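Local atomic coordinates of N5-carboxyaminoimidazole ribonucleotide synthetase (Bacillus anthracis, PDB entry 3R5H), a protein that probably catalyses the ATP-dependent conversion of 5-aminoimidazole ribonucleotide and bicarbonate to N5-carboxyaminoimidazole ribonucleotide in purine biosynthesis. Residues H342-E347 against M355-I360; T257-M262 against R278-G283. One frame throughout, in Å; residues are numbered along the deposited sequence.

Interaction 1: H342-E347 against M355-I360; sequences HLYGKE and MGHVNI. With AIR (5-aminoimidazole ribonucleotide), chain D.
H342 and H357 face each other across the antiparallel hairpin of strands 339-343 and 354-361. They form a hydrogen-bonded pair: H342 N meets H357 O at 2.8 Å, and H357 N returns a bond to H342 O. Beyond the strand end, Y344 N reaches M355 O. L343 and G356 are the adjacent non-hydrogen-bonded pair. M355 and G356 both face I321 on the neighbouring strand, a classic beta bulge.

H342, Y344 and H357 form an aromatic cluster. The two imidazoles are nearly parallel, 11° apart, but with little of one ring above the other. Instead H342 CB lies over the H357 face, 3.7 Å from the ring centroid. CG of H357 sits between its backbone N and carbonyl carbon; chi1 67° and chi2 -94° together bring ND1 to Y344. Y344 OH is hydrogen-bonded at the ring edge, 2.7 Å from H357 ND1. The proton could come from either atom. CA of G356 packs over the tyrosine face, 3.6 Å from the ring centroid. H342 NE2 bonds D288, and H342 ND1 bonds E35 of the second subunit.

M355 bends at chi2 and chi3, and its CE comes to 3.8 Å from K346 CB. The K346 chain is extended and brings K346 NZ to 2.8 Å from O8 of the AIR phosphate. K354 O and Q24 OE1 also bind NZ. A water joins K346 N to M355 O. The lysine charge probably offsets the phosphate's, while its other partners fix where NZ sits. The loop after strand 339-343 thus forms part of the AIR phosphate site.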
loop_
_atom_site.group_PDB
_atom_site.type_symbol
_atom_site.label_atom_id
_atom_site.label_comp_id
_atom_site.label_asym_id
_atom_site.label_seq_id
_atom_site.Cartn_x
_atom_site.Cartn_y
_atom_site.Cartn_z
ATOM N N HIS A 342 -6.546 -8.379 -2.766
ATOM C CA HIS A 342 -6.957 -7.067 -3.259
ATOM C C HIS A 342 -8.312 -7.201 -3.936
ATOM O O HIS A 342 -8.466 -8.005 -4.847
ATOM C CB HIS A 342 -5.910 -6.489 -4.230
ATOM C CG HIS A 342 -4.565 -6.276 -3.604
ATOM N ND1 HIS A 342 -4.120 -5.036 -3.193
ATOM C CD2 HIS A 342 -3.584 -7.154 -3.276
ATOM C CE1 HIS A 342 -2.920 -5.155 -2.652
ATOM N NE2 HIS A 342 -2.570 -6.431 -2.687
ATOM N N LEU A 343 -9.303 -6.453 -3.461
ATOM C CA LEU A 343 -10.637 -6.463 -4.083
ATOM C C LEU A 343 -11.019 -5.040 -4.422
ATOM O O LEU A 343 -10.772 -4.142 -3.637
ATOM C CB LEU A 343 -11.682 -7.135 -3.182
ATOM C CG LEU A 343 -11.463 -8.652 -2.970
ATOM C CD1 LEU A 343 -12.336 -9.177 -1.824
ATOM C CD2 LEU A 343 -11.696 -9.479 -4.256
ATOM N N TYR A 344 -11.605 -4.844 -5.595
ATOM C CA TYR A 344 -11.692 -3.514 -6.197
ATOM C C TYR A 344 -12.983 -2.753 -5.891
ATOM O O TYR A 344 -13.125 -1.598 -6.276
ATOM C CB TYR A 344 -11.505 -3.600 -7.719
ATOM C CG TYR A 344 -10.318 -4.399 -8.211
ATOM C CD1 TYR A 344 -10.439 -5.209 -9.325
ATOM C CD2 TYR A 344 -9.061 -4.326 -7.582
ATOM C CE1 TYR A 344 -9.350 -5.942 -9.825
ATOM C CE2 TYR A 344 -7.974 -5.082 -8.057
ATOM C CZ TYR A 344 -8.136 -5.880 -9.177
ATOM O OH TYR A 344 -7.085 -6.613 -9.675
ATOM N N GLY A 345 -13.914 -3.381 -5.188
ATOM C CA GLY A 345 -15.147 -2.701 -4.815
ATOM C C GLY A 345 -16.159 -2.569 -5.937
ATOM O O GLY A 345 -16.976 -1.646 -5.921
ATOM N N LYS A 346 -16.108 -3.464 -6.923
ATOM C CA LYS A 346 -17.073 -3.403 -8.025
ATOM C C LYS A 346 -18.462 -3.849 -7.554
ATOM O O LYS A 346 -18.594 -4.837 -6.831
ATOM C CB LYS A 346 -16.603 -4.204 -9.243
ATOM C CG LYS A 346 -15.597 -3.448 -10.105
ATOM C CD LYS A 346 -14.874 -4.345 -11.094
ATOM C CE LYS A 346 -13.880 -3.549 -11.943
ATOM N NZ LYS A 346 -13.226 -4.340 -13.035
ATOM N N GLU A 347 -19.477 -3.075 -7.937
ATOM C CA GLU A 347 -20.855 -3.301 -7.503
ATOM C C GLU A 347 -21.403 -4.570 -8.129
ATOM O O GLU A 347 -21.829 -5.500 -7.439
ATOM C CB GLU A 347 -21.737 -2.128 -7.934
ATOM C CG GLU A 347 -21.902 -1.030 -6.915
ATOM C CD GLU A 347 -23.158 -0.209 -7.164
ATOM O OE1 GLU A 347 -23.085 1.037 -7.079
ATOM O OE2 GLU A 347 -24.220 -0.814 -7.448
ATOM N N MET A 355 -12.565 -8.733 -10.605
ATOM C CA MET A 355 -13.068 -8.261 -9.304
ATOM C C MET A 355 -11.970 -7.969 -8.290
ATOM O O MET A 355 -12.193 -7.228 -7.332
ATOM C CB MET A 355 -14.040 -9.281 -8.689
ATOM C CG MET A 355 -15.175 -9.709 -9.622
ATOM S SD MET A 355 -16.190 -8.324 -10.217
ATOM C CE MET A 355 -17.078 -7.964 -8.706
ATOM N N GLY A 356 -10.797 -8.561 -8.505
ATOM C CA GLY A 356 -9.708 -8.492 -7.552
ATOM C C GLY A 356 -8.530 -9.312 -8.008
ATOM O O GLY A 356 -8.499 -9.823 -9.140
ATOM N N HIS A 357 -7.542 -9.415 -7.131
ATOM C CA HIS A 357 -6.416 -10.303 -7.346
ATOM C C HIS A 357 -5.798 -10.674 -6.003
ATOM O O HIS A 357 -5.920 -9.932 -5.021
ATOM C CB HIS A 357 -5.356 -9.677 -8.286
ATOM C CG HIS A 357 -4.644 -8.479 -7.718
ATOM N ND1 HIS A 357 -5.055 -7.183 -7.963
ATOM C CD2 HIS A 357 -3.531 -8.382 -6.949
ATOM C CE1 HIS A 357 -4.242 -6.343 -7.345
ATOM N NE2 HIS A 357 -3.305 -7.046 -6.726
ATOM N N VAL A 358 -5.120 -11.820 -5.969
ATOM C CA VAL A 358 -4.441 -12.211 -4.765
ATOM C C VAL A 358 -2.965 -12.423 -5.075
ATOM O O VAL A 358 -2.606 -13.064 -6.057
ATOM C CB VAL A 358 -5.135 -13.433 -4.075
ATOM C CG1 VAL A 358 -5.281 -14.573 -5.020
ATOM C CG2 VAL A 358 -4.361 -13.876 -2.820
ATOM N N ASN A 359 -2.113 -11.833 -4.249
ATOM C CA ASN A 359 -0.684 -11.991 -4.394
ATOM C C ASN A 359 -0.217 -13.024 -3.376
ATOM O O ASN A 359 -0.348 -12.807 -2.188
ATOM C CB ASN A 359 0.017 -10.646 -4.161
ATOM C CG ASN A 359 -0.078 -9.715 -5.364
ATOM O OD1 ASN A 359 -0.135 -10.174 -6.491
ATOM N ND2 ASN A 359 -0.078 -8.407 -5.124
ATOM N N ILE A 360 0.315 -14.144 -3.848
ATOM C CA ILE A 360 0.823 -15.195 -2.961
ATOM C C ILE A 360 2.335 -15.065 -2.879
ATOM O O ILE A 360 3.033 -15.325 -3.854
ATOM C CB ILE A 360 0.399 -16.598 -3.439
ATOM C CG1 ILE A 360 -1.112 -16.640 -3.691
ATOM C CG2 ILE A 360 0.785 -17.666 -2.386
ATOM C CD1 ILE A 360 -1.636 -17.978 -4.233
HETATM N N1 AIR D . -8.557 -1.638 -17.879
HETATM C C2 AIR D . -8.322 -0.594 -18.702
HETATM N N3 AIR D . -7.755 -1.030 -19.859
HETATM C C4 AIR D . -7.609 -2.376 -19.798
HETATM C C5 AIR D . -8.120 -2.688 -18.556
HETATM N N6 AIR D . -8.172 -3.955 -18.067
HETATM C "C1'" AIR D . -9.169 -1.628 -16.518
HETATM C "C2'" AIR D . -9.526 -0.211 -16.128
HETATM C "C3'" AIR D . -10.988 -0.116 -16.545
HETATM C "C4'" AIR D . -11.498 -1.479 -16.129
HETATM O "O4'" AIR D . -10.414 -2.351 -16.481
HETATM O "O2'" AIR D . -9.348 -0.125 -14.710
HETATM O "O3'" AIR D . -11.718 0.963 -15.948
HETATM C "C5'" AIR D . -12.798 -1.868 -16.811
HETATM O "O5'" AIR D . -13.440 -2.820 -15.964
HETATM P P AIR D . -15.032 -3.083 -16.008
HETATM O O6 AIR D . -15.288 -3.428 -17.457
HETATM O O7 AIR D . -15.656 -1.774 -15.574
HETATM O O8 AIR D . -15.221 -4.214 -15.028
HETATM O O HOH W 1 -14.571 -5.843 -7.054
#

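Interaction 2: T257-M262 against R278-G283; sequences TLAVEM and RPHNSG. With AIR (5-aminoimidazole ribonucleotide), chain D.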
loop_
_atom_site.group_PDB
_atom_site.type_symbol
_atom_site.label_atom_id
_atom_site.label_comp_id
_atom_site.label_asym_id
_atom_site.label_seq_id
_atom_site.Cartn_x
_atom_site.Cartn_y
_atom_site.Cartn_z
ATOM N N THR A 257 4.064 5.008 -17.330
ATOM C CA THR A 257 4.237 3.566 -17.239
ATOM C C THR A 257 4.002 2.891 -18.581
ATOM O O THR A 257 3.030 3.187 -19.286
ATOM C CB THR A 257 3.236 2.975 -16.205
ATOM O OG1 THR A 257 3.357 3.688 -14.975
ATOM C CG2 THR A 257 3.506 1.497 -15.941
ATOM N N LEU A 258 4.894 1.976 -18.937
ATOM C CA LEU A 258 4.708 1.162 -20.132
ATOM C C LEU A 258 4.841 -0.313 -19.778
ATOM O O LEU A 258 5.875 -0.750 -19.235
ATOM C CB LEU A 258 5.723 1.528 -21.203
ATOM C CG LEU A 258 5.725 0.743 -22.520
ATOM C CD1 LEU A 258 4.462 1.006 -23.345
ATOM C CD2 LEU A 258 6.981 1.071 -23.317
ATOM N N ALA A 259 3.792 -1.071 -20.079
ATOM C CA ALA A 259 3.841 -2.518 -19.970
ATOM C C ALA A 259 4.197 -3.117 -21.328
ATOM O O ALA A 259 3.550 -2.803 -22.330
ATOM C CB ALA A 259 2.511 -3.074 -19.470
ATOM N N VAL A 260 5.220 -3.968 -21.352
ATOM C CA VAL A 260 5.685 -4.608 -22.585
ATOM C C VAL A 260 5.462 -6.110 -22.510
ATOM O O VAL A 260 6.087 -6.815 -21.690
ATOM C CB VAL A 260 7.188 -4.367 -22.855
ATOM C CG1 VAL A 260 7.574 -4.907 -24.274
ATOM C CG2 VAL A 260 7.546 -2.897 -22.704
ATOM N N GLU A 261 4.572 -6.601 -23.356
ATOM C CA GLU A 261 4.257 -8.016 -23.371
ATOM C C GLU A 261 5.016 -8.714 -24.478
ATOM O O GLU A 261 5.071 -8.222 -25.611
ATOM C CB GLU A 261 2.759 -8.226 -23.531
ATOM C CG GLU A 261 1.987 -7.919 -22.267
ATOM C CD GLU A 261 0.555 -8.388 -22.377
ATOM O OE1 GLU A 261 -0.267 -7.637 -22.954
ATOM O OE2 GLU A 261 0.267 -9.517 -21.902
ATOM N N MET A 262 5.576 -9.872 -24.135
ATOM C CA MET A 262 6.564 -10.558 -24.972
ATOM C C MET A 262 6.329 -12.073 -25.066
ATOM O O MET A 262 5.713 -12.661 -24.174
ATOM C CB MET A 262 7.973 -10.285 -24.415
ATOM C CG MET A 262 8.332 -8.778 -24.291
ATOM S SD MET A 262 9.946 -8.572 -23.500
ATOM C CE MET A 262 9.998 -6.864 -22.986
ATOM N N ARG A 278 0.255 2.258 -19.637
ATOM C CA ARG A 278 -0.475 2.395 -18.393
ATOM C C ARG A 278 -0.066 1.266 -17.478
ATOM O O ARG A 278 0.469 0.267 -17.952
ATOM C CB ARG A 278 -2.004 2.297 -18.655
ATOM C CG ARG A 278 -2.426 1.100 -19.491
ATOM C CD ARG A 278 -3.901 0.761 -19.342
ATOM N NE ARG A 278 -4.260 -0.365 -20.212
ATOM C CZ ARG A 278 -4.183 -1.654 -19.874
ATOM N NH1 ARG A 278 -3.757 -2.036 -18.665
ATOM N NH2 ARG A 278 -4.540 -2.576 -20.753
ATOM N N PRO A 279 -0.341 1.404 -16.166
ATOM C CA PRO A 279 -0.262 0.257 -15.272
ATOM C C PRO A 279 -1.080 -0.897 -15.844
ATOM O O PRO A 279 -2.118 -0.672 -16.501
ATOM C CB PRO A 279 -0.909 0.763 -13.985
ATOM C CG PRO A 279 -0.698 2.230 -13.999
ATOM C CD PRO A 279 -0.696 2.647 -15.449
ATOM N N HIS A 280 -0.618 -2.119 -15.583
ATOM C CA HIS A 280 -1.124 -3.307 -16.269
ATOM C C HIS A 280 -1.380 -4.464 -15.305
ATOM O O HIS A 280 -0.750 -4.579 -14.263
ATOM C CB HIS A 280 -0.100 -3.709 -17.332
ATOM C CG HIS A 280 -0.558 -4.782 -18.264
ATOM N ND1 HIS A 280 -0.272 -6.116 -18.059
ATOM C CD2 HIS A 280 -1.232 -4.715 -19.436
ATOM C CE1 HIS A 280 -0.780 -6.827 -19.052
ATOM N NE2 HIS A 280 -1.371 -6.000 -19.898
ATOM N N ASN A 281 -2.301 -5.335 -15.680
ATOM C CA ASN A 281 -2.700 -6.454 -14.840
ATOM C C ASN A 281 -1.510 -7.345 -14.473
ATOM O O ASN A 281 -1.467 -7.891 -13.371
ATOM C CB ASN A 281 -3.800 -7.246 -15.554
ATOM C CG ASN A 281 -4.590 -8.190 -14.631
ATOM O OD1 ASN A 281 -5.627 -8.705 -15.046
ATOM N ND2 ASN A 281 -4.095 -8.447 -13.405
ATOM N N SER A 282 -0.540 -7.466 -15.383
ATOM C CA SER A 282 0.629 -8.328 -15.150
ATOM C C SER A 282 1.651 -7.658 -14.219
ATOM O O SER A 282 2.696 -8.240 -13.893
ATOM C CB SER A 282 1.278 -8.757 -16.477
ATOM O OG SER A 282 1.919 -7.660 -17.127
ATOM N N GLY A 283 1.329 -6.449 -13.761
ATOM C CA GLY A 283 2.175 -5.741 -12.843
ATOM C C GLY A 283 1.626 -5.636 -11.447
ATOM O O GLY A 283 2.243 -4.989 -10.600
HETATM N N1 AIR D . -8.557 -1.638 -17.879
HETATM C C2 AIR D . -8.322 -0.594 -18.702
HETATM N N3 AIR D . -7.755 -1.030 -19.859
HETATM C C4 AIR D . -7.609 -2.376 -19.798
HETATM C C5 AIR D . -8.120 -2.688 -18.556
HETATM N N6 AIR D . -8.172 -3.955 -18.067
HETATM C "C1'" AIR D . -9.169 -1.628 -16.518
HETATM C "C2'" AIR D . -9.526 -0.211 -16.128
HETATM C "C3'" AIR D . -10.988 -0.116 -16.545
HETATM C "C4'" AIR D . -11.498 -1.479 -16.129
HETATM O "O4'" AIR D . -10.414 -2.351 -16.481
HETATM O "O2'" AIR D . -9.348 -0.125 -14.710
HETATM O "O3'" AIR D . -11.718 0.963 -15.948
HETATM C "C5'" AIR D . -12.798 -1.868 -16.811
HETATM O "O5'" AIR D . -13.440 -2.820 -15.964
HETATM P P AIR D . -15.032 -3.083 -16.008
HETATM O O6 AIR D . -15.288 -3.428 -17.457
HETATM O O7 AIR D . -15.656 -1.774 -15.574
HETATM O O8 AIR D . -15.221 -4.214 -15.028
#
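H280 rests on strand 256-264 through A259 and E261. Its CB meets the methyl of A259 first, with H280 CB and A259 CB 3.4 Å apart. CG is anti to the backbone N (chi1 -171°), and this runs the ring past the same methyl, H280 CG lying 3.7 Å from A259 CB. CD2 also borders it. H280 ND1 accepts from S282 N at 3.0 Å, with the donor 35° out of the imidazole plane. S282 OG is hydrogen-bonded to H280 ND1 as well, at 2.8 Å. Both bonds fall on ND1 and limit how the ring can turn. H280 CE1 lies 3.9 Å from CD of E261. H280 NE2, at the far end, comes to 3.6 Å from E261 OE1. The carboxylate and ring planes are 54° apart.

Nearer the start of both segments, T257 CG2 packs against the R278-P279 peptide, 3.8 Å from R278 O. T257 OG1 is hydrogen-bonded to H298 ND1. The side chain of R278 leaves the backbone away from the strand. Its NH1 bonds P279 O, and its NE forms a salt bridge with E84. AIR C4 lies over one face of the R278 guanidinium, toward its rim, with R278 NH2 3.2 Å away. E261 lies close to bound magnesium and ADP. A sheet strand near metal and nucleotide, followed by a loop that reaches the second substrate, is consistent with an ATP-grasp active site.

In the fold
From the N terminus, interaction 2 comes first. It closes a loop that runs out along strand 256-264, returns along 270-276 and folds residues 278-283 back over the first strand. Interaction 1 follows later and closes the hairpin loop between strands 339-343 and 354-361. The two are in series; they neither nest nor cross. Interaction 2 lies in the ATP-grasp region and interaction 1 in the C-terminal region, yet both reach one eight-stranded antiparallel sheet. H284, next after the 278-283 segment, stacks on H357, and N281 bonds K354. Both reach AIR: interaction 1 its phosphate, interaction 2 its base.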